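Local coordinates for adhesion protein (Streptococcus pseudopneumoniae 5247, PDB 7LM5) that binds zinc as the solute-binding protein of an ATP-binding cassette transporter and so probably delivers the metal for uptake by the cell, at residues M16-S21 with N37-I42; A60-D65 with S88-L93; N202-A207 with T221-F226. The protein carries 1 engineered substitution. All coordinates share one frame; numbering follows the deposited sequence.

Contact 1: residues M16-S21 with N37-I42; sequences MKIVTS and NDVRMI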
# COMPACT_ATOMS: atom_id res chain seq x y z
N MET A 16 -13.11 -1.10 21.45
CA MET A 16 -12.30 0.08 21.19
C MET A 16 -12.78 0.80 19.94
O MET A 16 -13.19 0.16 18.96
CB MET A 16 -10.83 -0.30 21.03
CG MET A 16 -10.16 -0.82 22.29
SD MET A 16 -8.38 -0.99 22.09
CE MET A 16 -8.28 -2.13 20.72
N LYS A 17 -12.74 2.12 19.97
CA LYS A 17 -13.02 2.94 18.80
C LYS A 17 -11.70 3.15 18.06
O LYS A 17 -10.86 3.94 18.49
CB LYS A 17 -13.66 4.27 19.19
CG LYS A 17 -15.04 4.13 19.80
CD LYS A 17 -15.60 5.48 20.23
CE LYS A 17 -14.74 6.10 21.31
NZ LYS A 17 -15.27 7.42 21.75
N ILE A 18 -11.53 2.44 16.94
CA ILE A 18 -10.29 2.45 16.18
C ILE A 18 -10.53 3.19 14.87
O ILE A 18 -11.52 2.93 14.18
CB ILE A 18 -9.78 1.03 15.91
CG1 ILE A 18 -9.67 0.25 17.22
CG2 ILE A 18 -8.44 1.06 15.19
CD1 ILE A 18 -9.28 -1.20 17.04
N VAL A 19 -9.64 4.12 14.54
CA VAL A 19 -9.70 4.88 13.30
C VAL A 19 -8.43 4.62 12.50
O VAL A 19 -7.33 4.57 13.07
CB VAL A 19 -9.88 6.39 13.57
CG1 VAL A 19 -10.11 7.14 12.27
CG2 VAL A 19 -11.03 6.63 14.53
N THR A 20 -8.59 4.44 11.19
CA THR A 20 -7.49 4.06 10.31
C THR A 20 -7.26 5.13 9.25
O THR A 20 -8.15 5.92 8.93
CB THR A 20 -7.77 2.71 9.65
OG1 THR A 20 -9.03 2.76 8.97
CG2 THR A 20 -7.82 1.60 10.70
N SER A 21 -6.05 5.19 8.72
CA SER A 21 -5.64 6.26 7.78
C SER A 21 -6.20 6.07 6.37
O SER A 21 -6.75 7.00 5.83
CB SER A 21 -4.17 6.34 7.74
OG SER A 21 -3.66 5.07 7.41
N ASN A 37 -14.14 -4.68 18.54
CA ASN A 37 -14.01 -3.21 18.43
C ASN A 37 -14.88 -2.58 17.36
O ASN A 37 -15.73 -3.23 16.76
CB ASN A 37 -12.56 -2.74 18.31
CG ASN A 37 -11.64 -3.46 19.25
OD1 ASN A 37 -11.74 -3.33 20.45
ND2 ASN A 37 -10.77 -4.25 18.68
N ASP A 38 -14.64 -1.29 17.16
CA ASP A 38 -15.36 -0.47 16.16
C ASP A 38 -14.32 0.17 15.25
O ASP A 38 -13.82 1.23 15.56
CB ASP A 38 -16.16 0.62 16.85
CG ASP A 38 -17.05 1.32 15.86
OD1 ASP A 38 -17.60 0.65 15.03
OD2 ASP A 38 -17.12 2.53 15.93
N VAL A 39 -14.06 -0.47 14.12
CA VAL A 39 -13.01 -0.01 13.22
C VAL A 39 -13.65 0.82 12.11
O VAL A 39 -14.60 0.36 11.45
CB VAL A 39 -12.22 -1.18 12.63
CG1 VAL A 39 -11.12 -0.68 11.70
CG2 VAL A 39 -11.63 -2.03 13.75
N ARG A 40 -13.14 2.03 11.90
CA ARG A 40 -13.58 2.88 10.81
C ARG A 40 -12.37 3.59 10.22
O ARG A 40 -11.26 3.52 10.75
CB ARG A 40 -14.65 3.88 11.26
CG ARG A 40 -14.50 4.37 12.69
CD ARG A 40 -15.83 4.89 13.21
NE ARG A 40 -16.82 3.83 13.30
CZ ARG A 40 -18.13 4.01 13.19
NH1 ARG A 40 -18.62 5.22 12.97
NH2 ARG A 40 -18.96 2.97 13.29
N MET A 41 -12.59 4.27 9.09
CA MET A 41 -11.53 4.90 8.33
C MET A 41 -11.88 6.37 8.09
O MET A 41 -13.04 6.70 7.83
CB MET A 41 -11.32 4.18 6.99
CG MET A 41 -10.23 4.77 6.11
SD MET A 41 -10.08 3.90 4.53
CE MET A 41 -11.67 4.27 3.78
N ILE A 42 -10.87 7.24 8.18
CA ILE A 42 -11.10 8.65 7.91
C ILE A 42 -11.52 8.83 6.45
O ILE A 42 -11.26 7.99 5.59
CB ILE A 42 -9.87 9.51 8.24
CG1 ILE A 42 -8.64 9.00 7.48
CG2 ILE A 42 -9.61 9.55 9.73
CD1 ILE A 42 -7.39 9.81 7.73

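Contact 2: residues A60-D65 with S88-L93; sequences AIYDAD and SKVKVL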
# COMPACT_ATOMS: atom_id res chain seq x y z
N ALA A 60 -11.74 13.54 15.36
CA ALA A 60 -12.18 12.16 15.58
C ALA A 60 -11.03 11.27 16.00
O ALA A 60 -11.25 10.27 16.70
CB ALA A 60 -12.85 11.61 14.32
N ILE A 61 -9.81 11.60 15.59
CA ILE A 61 -8.64 10.83 16.02
C ILE A 61 -8.41 11.01 17.52
O ILE A 61 -8.16 10.05 18.24
CB ILE A 61 -7.40 11.22 15.19
CG1 ILE A 61 -7.51 10.66 13.77
CG2 ILE A 61 -6.13 10.73 15.87
CD1 ILE A 61 -6.40 11.10 12.86
N TYR A 62 -8.49 12.26 18.00
CA TYR A 62 -8.28 12.52 19.41
C TYR A 62 -9.43 12.02 20.28
O TYR A 62 -9.24 11.85 21.49
CB TYR A 62 -8.08 14.02 19.64
CG TYR A 62 -6.72 14.52 19.19
CD1 TYR A 62 -5.59 13.74 19.35
CD2 TYR A 62 -6.58 15.77 18.60
CE1 TYR A 62 -4.35 14.18 18.94
CE2 TYR A 62 -5.34 16.22 18.18
CZ TYR A 62 -4.23 15.42 18.35
OH TYR A 62 -2.99 15.87 17.94
N ASP A 63 -10.60 11.77 19.70
CA ASP A 63 -11.73 11.22 20.43
C ASP A 63 -11.79 9.70 20.37
O ASP A 63 -12.68 9.11 20.99
CB ASP A 63 -13.04 11.81 19.89
CG ASP A 63 -13.22 13.27 20.25
OD1 ASP A 63 -12.90 13.64 21.41
OD2 ASP A 63 -13.66 14.05 19.39
N ALA A 64 -10.88 9.06 19.65
CA ALA A 64 -10.85 7.62 19.52
C ALA A 64 -9.84 7.01 20.48
O ALA A 64 -8.98 7.69 21.04
CB ALA A 64 -10.51 7.21 18.08
N ASP A 65 -9.97 5.69 20.67
CA ASP A 65 -9.05 4.98 21.55
C ASP A 65 -7.73 4.67 20.85
O ASP A 65 -6.66 4.82 21.45
CB ASP A 65 -9.69 3.68 22.05
CG ASP A 65 -10.97 3.93 22.82
OD1 ASP A 65 -11.01 4.90 23.61
OD2 ASP A 65 -11.94 3.16 22.63
N SER A 88 -5.73 13.92 25.23
CA SER A 88 -6.43 12.83 24.58
C SER A 88 -5.79 11.50 24.96
O SER A 88 -4.57 11.41 25.10
CB SER A 88 -6.41 13.00 23.05
OG SER A 88 -7.06 11.91 22.41
N LYS A 89 -6.62 10.48 25.11
CA LYS A 89 -6.17 9.14 25.44
C LYS A 89 -5.92 8.29 24.20
O LYS A 89 -5.79 7.06 24.32
CB LYS A 89 -7.18 8.44 26.35
CG LYS A 89 -7.29 9.06 27.73
CD LYS A 89 -8.52 8.56 28.47
CE LYS A 89 -9.80 9.08 27.81
NZ LYS A 89 -9.86 10.57 27.83
N VAL A 90 -5.85 8.90 23.02
CA VAL A 90 -5.63 8.15 21.79
C VAL A 90 -4.21 7.60 21.77
O VAL A 90 -3.25 8.30 22.12
CB VAL A 90 -5.92 9.02 20.55
CG1 VAL A 90 -5.03 10.26 20.54
CG2 VAL A 90 -5.74 8.21 19.28
N LYS A 91 -4.07 6.34 21.38
CA LYS A 91 -2.78 5.69 21.23
C LYS A 91 -2.51 5.53 19.74
O LYS A 91 -3.14 4.70 19.07
CB LYS A 91 -2.74 4.35 21.96
CG LYS A 91 -2.78 4.49 23.47
CD LYS A 91 -2.42 3.19 24.16
CE LYS A 91 -2.14 3.43 25.64
NZ LYS A 91 -1.01 4.39 25.84
N VAL A 92 -1.59 6.34 19.22
CA VAL A 92 -1.25 6.30 17.80
C VAL A 92 -0.31 5.13 17.55
O VAL A 92 0.71 4.98 18.24
CB VAL A 92 -0.63 7.63 17.36
CG1 VAL A 92 -0.51 7.69 15.84
CG2 VAL A 92 -1.44 8.80 17.89
N LEU A 93 -0.64 4.30 16.56
CA LEU A 93 0.13 3.12 16.23
C LEU A 93 0.60 3.19 14.79
O LEU A 93 -0.22 3.39 13.88
CB LEU A 93 -0.69 1.84 16.45
CG LEU A 93 -1.39 1.66 17.80
CD1 LEU A 93 -2.11 0.32 17.83
CD2 LEU A 93 -0.41 1.77 18.96
O HOH W 1 -6.44 4.60 24.41

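Contact 3: residues N202-A207 with T221-F226; sequences NQLGIA and TEIQEF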
# COMPACT_ATOMS: atom_id res chain seq x y z
N ASN A 202 10.39 -6.45 -13.22
CA ASN A 202 10.92 -5.10 -13.36
C ASN A 202 9.77 -4.15 -13.66
O ASN A 202 8.88 -4.46 -14.45
CB ASN A 202 11.97 -5.04 -14.48
CG ASN A 202 13.11 -6.01 -14.25
OD1 ASN A 202 14.03 -5.74 -13.49
ND2 ASN A 202 13.05 -7.15 -14.93
N GLN A 203 9.80 -2.98 -13.02
CA GLN A 203 8.71 -2.02 -13.16
C GLN A 203 9.28 -0.63 -13.35
O GLN A 203 10.39 -0.32 -12.92
CB GLN A 203 7.78 -2.05 -11.93
CG GLN A 203 8.47 -1.75 -10.60
CD GLN A 203 8.64 -0.26 -10.34
OE1 GLN A 203 7.81 0.55 -10.75
NE2 GLN A 203 9.72 0.10 -9.66
N LEU A 204 8.49 0.22 -14.01
CA LEU A 204 8.77 1.65 -14.08
C LEU A 204 7.45 2.39 -13.91
O LEU A 204 6.46 2.04 -14.54
CB LEU A 204 9.44 2.04 -15.40
CG LEU A 204 9.80 3.53 -15.49
CD1 LEU A 204 10.81 3.89 -14.41
CD2 LEU A 204 10.33 3.88 -16.87
N GLY A 205 7.46 3.41 -13.06
CA GLY A 205 6.28 4.24 -12.84
C GLY A 205 6.37 5.51 -13.66
O GLY A 205 7.42 6.15 -13.73
N ILE A 206 5.25 5.86 -14.30
CA ILE A 206 5.16 7.14 -14.99
C ILE A 206 5.40 8.28 -14.00
O ILE A 206 6.39 9.01 -14.09
CB ILE A 206 3.81 7.28 -15.70
CG1 ILE A 206 3.58 6.10 -16.65
CG2 ILE A 206 3.74 8.60 -16.47
CD1 ILE A 206 2.25 6.14 -17.37
N ALA A 207 4.50 8.42 -13.03
CA ALA A 207 4.73 9.33 -11.93
C ALA A 207 5.60 8.67 -10.86
O ALA A 207 5.80 7.45 -10.87
CB ALA A 207 3.40 9.79 -11.33
N THR A 221 10.80 11.26 -21.72
CA THR A 221 11.56 10.66 -22.81
C THR A 221 12.17 9.33 -22.38
O THR A 221 12.26 8.39 -23.18
CB THR A 221 12.64 11.63 -23.29
OG1 THR A 221 12.04 12.87 -23.67
CG2 THR A 221 13.41 11.05 -24.47
N GLU A 222 12.60 9.23 -21.12
CA GLU A 222 13.14 7.97 -20.63
C GLU A 222 12.06 6.90 -20.54
O GLU A 222 12.32 5.72 -20.78
CB GLU A 222 13.81 8.17 -19.27
CG GLU A 222 14.98 9.14 -19.30
CD GLU A 222 16.03 8.77 -20.34
OE1 GLU A 222 16.33 7.56 -20.48
OE2 GLU A 222 16.55 9.68 -21.01
N ILE A 223 10.83 7.29 -20.18
CA ILE A 223 9.72 6.35 -20.16
C ILE A 223 9.42 5.86 -21.58
O ILE A 223 9.07 4.69 -21.78
CB ILE A 223 8.49 6.99 -19.51
CG1 ILE A 223 8.81 7.41 -18.07
CG2 ILE A 223 7.30 6.04 -19.53
CD1 ILE A 223 7.72 8.23 -17.42
N GLN A 224 9.56 6.74 -22.57
CA GLN A 224 9.34 6.34 -23.95
C GLN A 224 10.38 5.32 -24.40
O GLN A 224 10.04 4.30 -25.01
CB GLN A 224 9.35 7.57 -24.86
CG GLN A 224 8.24 8.56 -24.57
CD GLN A 224 8.45 9.90 -25.26
OE1 GLN A 224 9.44 10.10 -25.97
NE2 GLN A 224 7.51 10.82 -25.07
N GLU A 225 11.65 5.58 -24.11
CA GLU A 225 12.70 4.62 -24.44
C GLU A 225 12.56 3.33 -23.65
O GLU A 225 12.86 2.25 -24.16
CB GLU A 225 14.08 5.24 -24.19
CG GLU A 225 14.32 6.55 -24.93
CD GLU A 225 15.66 7.18 -24.56
OE1 GLU A 225 16.40 6.57 -23.76
OE2 GLU A 225 15.96 8.27 -25.08
N PHE A 226 12.10 3.43 -22.40
CA PHE A 226 11.92 2.24 -21.57
C PHE A 226 10.86 1.31 -22.15
O PHE A 226 11.05 0.09 -22.21
CB PHE A 226 11.56 2.65 -20.15
CG PHE A 226 11.47 1.51 -19.18
CD1 PHE A 226 12.60 1.06 -18.52
CD2 PHE A 226 10.26 0.90 -18.91
CE1 PHE A 226 12.52 0.01 -17.62
CE2 PHE A 226 10.17 -0.14 -18.02
CZ PHE A 226 11.31 -0.59 -17.37

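Contact 1: residues M16-S21 with N37-I42
Met16 N gives its hydrogen to the side-chain oxygen OD1 of Asn37 at 2.8 Å, and Met16 O takes the amide of the next residue, Asp38, N to O 2.7 Å. From there the two strands run parallel, and the bonds zigzag between them: Ile18 N to Asp38 O, Arg40 N to Ile18 O, Thr20 N to Arg40 O, and finally Ile42 N to Thr20 O. Arg40 O is gripped twice by Thr20. The amide approaches in the carbonyl plane, while OG1, 3.0 Å from Arg40 O, comes from above it. A chi1 of 55° sets that hydroxyl between the backbone N and the carbonyl carbon of Thr20, within bonding distance of Arg40 O. The carboxylate of Asp38 is met within its own strand by Arg40, whose NE lies 2.9 Å from OD2 in a salt bridge, with NH2 bonding OD1 on its syn side. On the face carrying Ile18 and Val39, Ile18 CD1 touches Val39 CG2 at 4.1 Å; on the other face, Val19 CG1 meets CG2 of Ile42, just past strand 38-41, at 3.5 Å. Asn37 ND2 is bonded to Tyr155 OH, and Ser21 OG to Glu75. This is the pairing of a beta-alpha-beta unit: helix 23-33 links the strands and covers Thr20, Val39 and Met41, 38-41 is an edge strand within this chain, and 66-69 continues the sheet beyond 17-20.

Contact 2: residues A60-D65 with S88-L93
The Tyr62 ring presents an edge to Val90: CD1 lies 3.7 Å from CG1, and that methyl sits in the plane of the ring. Ser88 OG lies oblique to the same ring, nearer to Tyr62 CB, at 3.6 Å. The far end of the tyrosine is held by Asp82, whose backbone N bonds the phenol oxygen. Ser88 OG turns instead to the backbone, donating to Tyr62 O over a modelled 2.4 Å, a length too short to be taken literally. The hydroxyl stands opposite the backbone N across its own CA-CB bond (chi1 178°), and it also accepts a weak bond from Val90 N. Val90 is wedged in among carbonyl oxygens. With chi1 59°, CG1 is directed at the tyrosine and CG2 at the end of the helix, 3.2 Å from Ile61 O and 4.3 Å from Ile61 CG2; CB rests against Ala64 O. Further along, Lys91 N donates to Asp65 O at 3.0 Å, and a water bridges Asp65 O and Lys89 O, donating to both, although its 2.5 Å distance to Lys89 O is doubtfully short. The carboxylate of Asp65 is taken up by Lys17 N through OD2. The contact thus ties the C-terminal end of helix 55-62, and the turn leading from it into strand 66-69, to the approach of strand 91-94. Those two strands pair side by side in the parallel sheet, Lys91 and Leu93 making backbone hydrogen bonds to Phe67, while their side chains touch helix 130-147.

Contact 3: residues N202-A207 with T221-F226
Leu204 lies over one face of the Phe226 ring, the two side chains running antiparallel alongside each other. CB of the leucine is 3.8 Å from the ring centroid and 24° off its normal, a CH-pi contact displaced toward the rim, where the nearest ring atom is CE2 at 3.5 Å. The methyl CD2 continues along the ring toward its root and comes within 3.5 Å of Phe226 CG, so the leucine runs from the outer part of the ring back toward the helix. Both residues have CG anti to the backbone N; for Phe226, chi1 is -175°, which carries the ring out from the helix to reach the strand. The same CD2 also touches Ile223 CG1, at 4.0 Å. One methyl of Leu204 therefore bridges two helix residues that lie a turn apart, on the side of the helix turned to the sheet. Ile223 extends past it with its CD1 3.7 Å from Ile206 O. The Ile223 side chain lies roughly perpendicular to that of Ile206, CG2 of Ile206 being 4.1 Å from the same CD1. No hydrogen bond spans this contact; it rests on apolar packing and the CH-pi contact, with Ile223 CD1 also lying against a backbone carbonyl. The helix packs against the strand in a nearly reversed direction, their short axes 10.0 Å apart at an angle of 149°, as helices do in the layers of an alpha/beta fold. Strand 202-205 is an edge strand of its parallel sheet and pairs with 184-187, whose Thr184 and Val186 also touch Phe226. Beyond the contact, Phe226 meets the ring of Tyr230, and Leu249 of helix 246-253 packs on Ile223.

Contacts 1 and 2 belong to one sheet, their centres about 10 Å apart, and meet where Lys17 O lies 2.9 Å from Asp65 N, a probable hydrogen bond. Contact 3 lies on the other side of the chain's centre, about 38 Å from contact 1 between centres, in the second four-stranded parallel sheet, which has the same 2-1-3-4 order. The chemistry of the three follows their place. Contact 1 joins two strands and is chiefly a backbone ladder; contact 2, at a helix end, mixes polar bonds with a packed valine and a water; contact 3 sets helix on strand and is apolar. Contact 3 is buried, whereas 1 and 2 are partly buried and carry exposed lysines or arginine.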